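Long-range contact in trehalose-6-phosphate phosphatase-related protein (Thermoplasma acidophilum, PDB 1U02), which removes the phosphate from trehalose 6-phosphate to give free trehalose, with magnesium as cofactor: residues 85-99 and 134-146. Residues are numbered along the deposited sequence; the frame is centred on the assembly and turned at random.
Sequences FLGVFDRIYEDTRSW and IEEIARIFGVETY
With CG1 anti to the carbonyl carbon (chi1 -70°), I92 lays this methylene over one face of the F141 ring, whose CG is likewise anti to the residue's carbonyl carbon. In this CH-pi contact CG1 of I92 stands 3.8 Å from the F141 ring centroid and 15° off its normal. The ring enters as a knob into the hole formed by V88, R91, I92 and D95. V88 CG1 lies 3.7 Å from F141 CB, while at the ring's far edge D95 OD2 comes within 3.6 Å of F141 CZ, in the ring plane. Past F141 the helix ends in a Schellman motif with G142 at C-prime, and the chain turns V143 back against the partner helix. V143 CG1 lies 3.8 Å from F89 CZ, and V143 CG2 meets I92 CD1 tip to tip. Towards the other end, I137 CG1 packs 3.6 Å from W99 CH2 and touches T96 CG2. No hydrogen bond joins the two segments. I92 and I134 also rest on L154 and Y117 of the strands beneath. The axes of 86-96 and 134-141 run roughly antiparallel (147°), 11.2 Å apart at closest, on the four-stranded antiparallel sheet, consistent with the alpha/beta cap of HAD-superfamily trehalose-phosphatases.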
loop_
_atom_site.group_PDB
_atom_site.type_symbol
_atom_site.label_atom_id
_atom_site.label_comp_id
_atom_site.label_asym_id
_atom_site.label_seq_id
_atom_site.Cartn_x
_atom_site.Cartn_y
_atom_site.Cartn_z
ATOM N N PHE A 85 -10.170 -2.884 -16.012
ATOM C CA PHE A 85 -8.897 -3.595 -16.123
ATOM C C PHE A 85 -8.861 -5.011 -15.540
ATOM O O PHE A 85 -7.822 -5.665 -15.583
ATOM C CB PHE A 85 -7.786 -2.761 -15.472
ATOM C CG PHE A 85 -7.403 -1.541 -16.259
ATOM C CD1 PHE A 85 -6.437 -1.617 -17.262
ATOM C CD2 PHE A 85 -8.014 -0.313 -16.007
ATOM C CE1 PHE A 85 -6.079 -0.484 -18.005
ATOM C CE2 PHE A 85 -7.665 0.829 -16.744
ATOM C CZ PHE A 85 -6.694 0.740 -17.744
ATOM N N LEU A 86 -9.975 -5.488 -14.997
ATOM C CA LEU A 86 -9.997 -6.830 -14.416
ATOM C C LEU A 86 -9.567 -7.932 -15.391
ATOM O O LEU A 86 -8.776 -8.804 -15.036
ATOM C CB LEU A 86 -11.388 -7.149 -13.850
ATOM C CG LEU A 86 -11.805 -6.331 -12.621
ATOM C CD1 LEU A 86 -13.226 -6.698 -12.204
ATOM C CD2 LEU A 86 -10.833 -6.595 -11.475
ATOM N N GLY A 87 -10.084 -7.902 -16.614
ATOM C CA GLY A 87 -9.703 -8.922 -17.578
ATOM C C GLY A 87 -8.246 -8.794 -17.995
ATOM O O GLY A 87 -7.577 -9.789 -18.287
ATOM N N VAL A 88 -7.750 -7.562 -18.014
ATOM C CA VAL A 88 -6.372 -7.291 -18.406
ATOM C C VAL A 88 -5.358 -7.962 -17.487
ATOM O O VAL A 88 -4.473 -8.683 -17.943
ATOM C CB VAL A 88 -6.097 -5.773 -18.430
ATOM C CG1 VAL A 88 -4.647 -5.512 -18.807
ATOM C CG2 VAL A 88 -7.025 -5.107 -19.427
ATOM N N PHE A 89 -5.484 -7.731 -16.188
ATOM C CA PHE A 89 -4.547 -8.332 -15.261
ATOM C C PHE A 89 -4.626 -9.851 -15.218
ATOM O O PHE A 89 -3.638 -10.511 -14.894
ATOM C CB PHE A 89 -4.715 -7.693 -13.888
ATOM C CG PHE A 89 -4.158 -6.308 -13.833
ATOM C CD1 PHE A 89 -2.779 -6.111 -13.866
ATOM C CD2 PHE A 89 -4.997 -5.195 -13.837
ATOM C CE1 PHE A 89 -2.237 -4.818 -13.910
ATOM C CE2 PHE A 89 -4.465 -3.901 -13.879
ATOM C CZ PHE A 89 -3.082 -3.716 -13.917
ATOM N N ASP A 90 -5.784 -10.411 -15.560
ATOM C CA ASP A 90 -5.906 -11.868 -15.604
ATOM C C ASP A 90 -5.019 -12.363 -16.746
ATOM O O ASP A 90 -4.269 -13.329 -16.594
ATOM C CB ASP A 90 -7.349 -12.309 -15.871
ATOM C CG ASP A 90 -8.249 -12.142 -14.660
ATOM O OD1 ASP A 90 -7.759 -12.315 -13.521
ATOM O OD2 ASP A 90 -9.453 -11.853 -14.850
ATOM N N ARG A 91 -5.105 -11.685 -17.889
ATOM C CA ARG A 91 -4.319 -12.048 -19.063
ATOM C C ARG A 91 -2.825 -11.820 -18.830
ATOM O O ARG A 91 -1.992 -12.614 -19.270
ATOM C CB ARG A 91 -4.776 -11.248 -20.290
ATOM C CG ARG A 91 -6.224 -11.519 -20.703
ATOM C CD ARG A 91 -6.482 -11.187 -22.183
ATOM N NE ARG A 91 -6.466 -9.754 -22.479
ATOM C CZ ARG A 91 -7.409 -8.890 -22.101
ATOM N NH1 ARG A 91 -8.461 -9.305 -21.403
ATOM N NH2 ARG A 91 -7.303 -7.608 -22.429
ATOM N N ILE A 92 -2.489 -10.732 -18.141
ATOM C CA ILE A 92 -1.087 -10.432 -17.863
ATOM C C ILE A 92 -0.460 -11.554 -17.045
ATOM O O ILE A 92 0.651 -11.998 -17.337
ATOM C CB ILE A 92 -0.945 -9.088 -17.111
ATOM C CG1 ILE A 92 -1.289 -7.936 -18.064
ATOM C CG2 ILE A 92 0.477 -8.930 -16.567
ATOM C CD1 ILE A 92 -1.346 -6.574 -17.400
ATOM N N TYR A 93 -1.174 -12.019 -16.028
ATOM C CA TYR A 93 -0.663 -13.091 -15.189
ATOM C C TYR A 93 -0.522 -14.377 -15.998
ATOM O O TYR A 93 0.486 -15.076 -15.911
ATOM C CB TYR A 93 -1.595 -13.349 -14.003
ATOM C CG TYR A 93 -1.081 -14.456 -13.123
ATOM C CD1 TYR A 93 0.040 -14.264 -12.323
ATOM C CD2 TYR A 93 -1.664 -15.722 -13.149
ATOM C CE1 TYR A 93 0.581 -15.308 -11.573
ATOM C CE2 TYR A 93 -1.131 -16.776 -12.403
ATOM C CZ TYR A 93 -0.008 -16.557 -11.623
ATOM O OH TYR A 93 0.550 -17.596 -10.915
ATOM N N GLU A 94 -1.544 -14.693 -16.781
ATOM C CA GLU A 94 -1.511 -15.905 -17.587
ATOM C C GLU A 94 -0.342 -15.910 -18.564
ATOM O O GLU A 94 0.323 -16.935 -18.743
ATOM C CB GLU A 94 -2.827 -16.068 -18.352
ATOM C CG GLU A 94 -2.856 -17.266 -19.290
ATOM C CD GLU A 94 -2.368 -18.548 -18.629
ATOM O OE1 GLU A 94 -2.869 -18.893 -17.535
ATOM O OE2 GLU A 94 -1.482 -19.215 -19.207
ATOM N N ASP A 95 -0.075 -14.764 -19.182
ATOM C CA ASP A 95 1.001 -14.686 -20.153
ATOM C C ASP A 95 2.393 -14.540 -19.548
ATOM O O ASP A 95 3.386 -14.761 -20.232
ATOM C CB ASP A 95 0.744 -13.537 -21.141
ATOM C CG ASP A 95 -0.555 -13.716 -21.935
ATOM O OD1 ASP A 95 -1.025 -14.864 -22.081
ATOM O OD2 ASP A 95 -1.098 -12.704 -22.431
ATOM N N THR A 96 2.482 -14.188 -18.270
ATOM C CA THR A 96 3.798 -14.007 -17.667
ATOM C C THR A 96 4.140 -14.939 -16.504
ATOM O O THR A 96 5.285 -14.961 -16.049
ATOM C CB THR A 96 3.983 -12.546 -17.178
ATOM O OG1 THR A 96 3.056 -12.271 -16.120
ATOM C CG2 THR A 96 3.747 -11.564 -18.320
ATOM N N ARG A 97 3.169 -15.713 -16.028
ATOM C CA ARG A 97 3.426 -16.597 -14.889
ATOM C C ARG A 97 4.581 -17.576 -15.102
ATOM O O ARG A 97 5.259 -17.952 -14.149
ATOM C CB ARG A 97 2.163 -17.380 -14.511
ATOM C CG ARG A 97 1.789 -18.483 -15.480
ATOM C CD ARG A 97 0.525 -19.199 -15.020
ATOM N NE ARG A 97 0.108 -20.232 -15.961
ATOM C CZ ARG A 97 0.771 -21.363 -16.177
ATOM N NH1 ARG A 97 1.892 -21.620 -15.514
ATOM N NH2 ARG A 97 0.313 -22.238 -17.062
ATOM N N SER A 98 4.813 -17.974 -16.348
ATOM C CA SER A 98 5.886 -18.916 -16.646
ATOM C C SER A 98 7.286 -18.322 -16.475
ATOM O O SER A 98 8.277 -19.053 -16.491
ATOM C CB SER A 98 5.739 -19.459 -18.071
ATOM O OG SER A 98 6.013 -18.448 -19.023
ATOM N N TRP A 99 7.376 -17.005 -16.305
ATOM C CA TRP A 99 8.679 -16.371 -16.144
ATOM C C TRP A 99 9.395 -16.807 -14.870
ATOM O O TRP A 99 10.602 -16.601 -14.733
ATOM C CB TRP A 99 8.545 -14.847 -16.163
ATOM C CG TRP A 99 8.086 -14.294 -17.489
ATOM C CD1 TRP A 99 7.858 -14.994 -18.639
ATOM C CD2 TRP A 99 7.795 -12.925 -17.788
ATOM N NE1 TRP A 99 7.438 -14.144 -19.635
ATOM C CE2 TRP A 99 7.392 -12.867 -19.139
ATOM C CE3 TRP A 99 7.832 -11.738 -17.041
ATOM C CZ2 TRP A 99 7.030 -11.665 -19.762
ATOM C CZ3 TRP A 99 7.471 -10.540 -17.662
ATOM C CH2 TRP A 99 7.076 -10.517 -19.006
ATOM N N ILE A 134 8.894 -6.864 -18.874
ATOM C CA ILE A 134 7.769 -6.315 -18.121
ATOM C C ILE A 134 7.252 -5.041 -18.790
ATOM O O ILE A 134 6.045 -4.856 -18.943
ATOM C CB ILE A 134 8.183 -6.006 -16.667
ATOM C CG1 ILE A 134 8.472 -7.316 -15.933
ATOM C CG2 ILE A 134 7.082 -5.224 -15.955
ATOM C CD1 ILE A 134 9.115 -7.132 -14.568
ATOM N N GLU A 135 8.165 -4.174 -19.207
ATOM C CA GLU A 135 7.772 -2.931 -19.857
ATOM C C GLU A 135 7.054 -3.210 -21.175
ATOM O O GLU A 135 6.144 -2.479 -21.556
ATOM C CB GLU A 135 9.007 -2.054 -20.075
ATOM C CG GLU A 135 9.743 -1.792 -18.768
ATOM C CD GLU A 135 11.030 -1.012 -18.938
ATOM O OE1 GLU A 135 11.772 -1.287 -19.903
ATOM O OE2 GLU A 135 11.303 -0.132 -18.089
ATOM N N GLU A 136 7.453 -4.279 -21.860
ATOM C CA GLU A 136 6.822 -4.650 -23.124
ATOM C C GLU A 136 5.381 -5.079 -22.857
ATOM O O GLU A 136 4.456 -4.698 -23.581
ATOM C CB GLU A 136 7.603 -5.789 -23.789
ATOM C CG GLU A 136 7.002 -6.295 -25.090
ATOM C CD GLU A 136 7.892 -7.320 -25.779
ATOM O OE1 GLU A 136 8.220 -8.352 -25.148
ATOM O OE2 GLU A 136 8.267 -7.093 -26.952
ATOM N N ILE A 137 5.190 -5.876 -21.811
ATOM C CA ILE A 137 3.854 -6.322 -21.449
ATOM C C ILE A 137 2.997 -5.107 -21.093
ATOM O O ILE A 137 1.824 -5.032 -21.454
ATOM C CB ILE A 137 3.901 -7.294 -20.248
ATOM C CG1 ILE A 137 4.448 -8.646 -20.705
ATOM C CG2 ILE A 137 2.511 -7.481 -19.661
ATOM C CD1 ILE A 137 3.541 -9.365 -21.699
ATOM N N ALA A 138 3.596 -4.153 -20.390
ATOM C CA ALA A 138 2.892 -2.944 -19.988
ATOM C C ALA A 138 2.391 -2.165 -21.203
ATOM O O ALA A 138 1.259 -1.673 -21.214
ATOM C CB ALA A 138 3.805 -2.065 -19.146
ATOM N N ARG A 139 3.233 -2.054 -22.226
ATOM C CA ARG A 139 2.839 -1.322 -23.428
ATOM C C ARG A 139 1.758 -2.092 -24.176
ATOM O O ARG A 139 0.797 -1.509 -24.671
ATOM C CB ARG A 139 4.049 -1.093 -24.342
ATOM C CG ARG A 139 5.221 -0.434 -23.629
ATOM C CD ARG A 139 6.305 0.030 -24.588
ATOM N NE ARG A 139 7.523 0.393 -23.866
ATOM C CZ ARG A 139 8.464 -0.474 -23.501
ATOM N NH1 ARG A 139 8.336 -1.761 -23.795
ATOM N NH2 ARG A 139 9.526 -0.056 -22.826
ATOM N N ILE A 140 1.912 -3.408 -24.249
ATOM C CA ILE A 140 0.936 -4.236 -24.944
ATOM C C ILE A 140 -0.465 -4.115 -24.344
ATOM O O ILE A 140 -1.443 -3.922 -25.067
ATOM C CB ILE A 140 1.363 -5.715 -24.921
ATOM C CG1 ILE A 140 2.666 -5.884 -25.705
ATOM C CG2 ILE A 140 0.261 -6.588 -25.504
ATOM C CD1 ILE A 140 3.302 -7.257 -25.555
ATOM N N PHE A 141 -0.555 -4.214 -23.021
ATOM C CA PHE A 141 -1.838 -4.148 -22.335
ATOM C C PHE A 141 -2.292 -2.759 -21.922
ATOM O O PHE A 141 -3.400 -2.593 -21.407
ATOM C CB PHE A 141 -1.802 -5.056 -21.113
ATOM C CG PHE A 141 -1.781 -6.513 -21.456
ATOM C CD1 PHE A 141 -2.970 -7.212 -21.641
ATOM C CD2 PHE A 141 -0.572 -7.181 -21.626
ATOM C CE1 PHE A 141 -2.957 -8.563 -21.991
ATOM C CE2 PHE A 141 -0.544 -8.528 -21.976
ATOM C CZ PHE A 141 -1.738 -9.221 -22.159
ATOM N N GLY A 142 -1.443 -1.763 -22.141
ATOM C CA GLY A 142 -1.810 -0.407 -21.781
ATOM C C GLY A 142 -1.901 -0.169 -20.285
ATOM O O GLY A 142 -2.785 0.549 -19.816
ATOM N N VAL A 143 -0.998 -0.784 -19.529
ATOM C CA VAL A 143 -0.990 -0.586 -18.091
ATOM C C VAL A 143 0.247 0.203 -17.706
ATOM O O VAL A 143 1.104 0.488 -18.546
ATOM C CB VAL A 143 -1.042 -1.923 -17.312
ATOM C CG1 VAL A 143 -2.431 -2.528 -17.441
ATOM C CG2 VAL A 143 0.004 -2.886 -17.843
ATOM N N GLU A 144 0.333 0.548 -16.429
ATOM C CA GLU A 144 1.421 1.355 -15.903
ATOM C C GLU A 144 2.443 0.539 -15.117
ATOM O O GLU A 144 2.091 -0.439 -14.449
ATOM C CB GLU A 144 0.797 2.447 -15.032
ATOM C CG GLU A 144 1.738 3.307 -14.218
ATOM C CD GLU A 144 0.967 4.353 -13.428
ATOM O OE1 GLU A 144 0.294 5.193 -14.071
ATOM O OE2 GLU A 144 1.020 4.324 -12.177
ATOM N N THR A 145 3.707 0.942 -15.201
ATOM C CA THR A 145 4.778 0.239 -14.504
ATOM C C THR A 145 5.334 1.055 -13.332
ATOM O O THR A 145 5.639 2.233 -13.476
ATOM C CB THR A 145 5.948 -0.093 -15.471
ATOM O OG1 THR A 145 5.448 -0.803 -16.612
ATOM C CG2 THR A 145 6.981 -0.961 -14.779
ATOM N N TYR A 146 5.458 0.414 -12.175
ATOM C CA TYR A 146 6.000 1.052 -10.976
ATOM C C TYR A 146 7.288 0.328 -10.591
ATOM O O TYR A 146 7.333 -0.903 -10.586
ATOM C CB TYR A 146 5.006 0.953 -9.812
ATOM C CG TYR A 146 5.593 1.413 -8.495
ATOM C CD1 TYR A 146 5.749 2.771 -8.215
ATOM C CD2 TYR A 146 6.031 0.492 -7.548
ATOM C CE1 TYR A 146 6.328 3.201 -7.021
ATOM C CE2 TYR A 146 6.614 0.909 -6.355
ATOM C CZ TYR A 146 6.759 2.265 -6.098
ATOM O OH TYR A 146 7.334 2.686 -4.922
#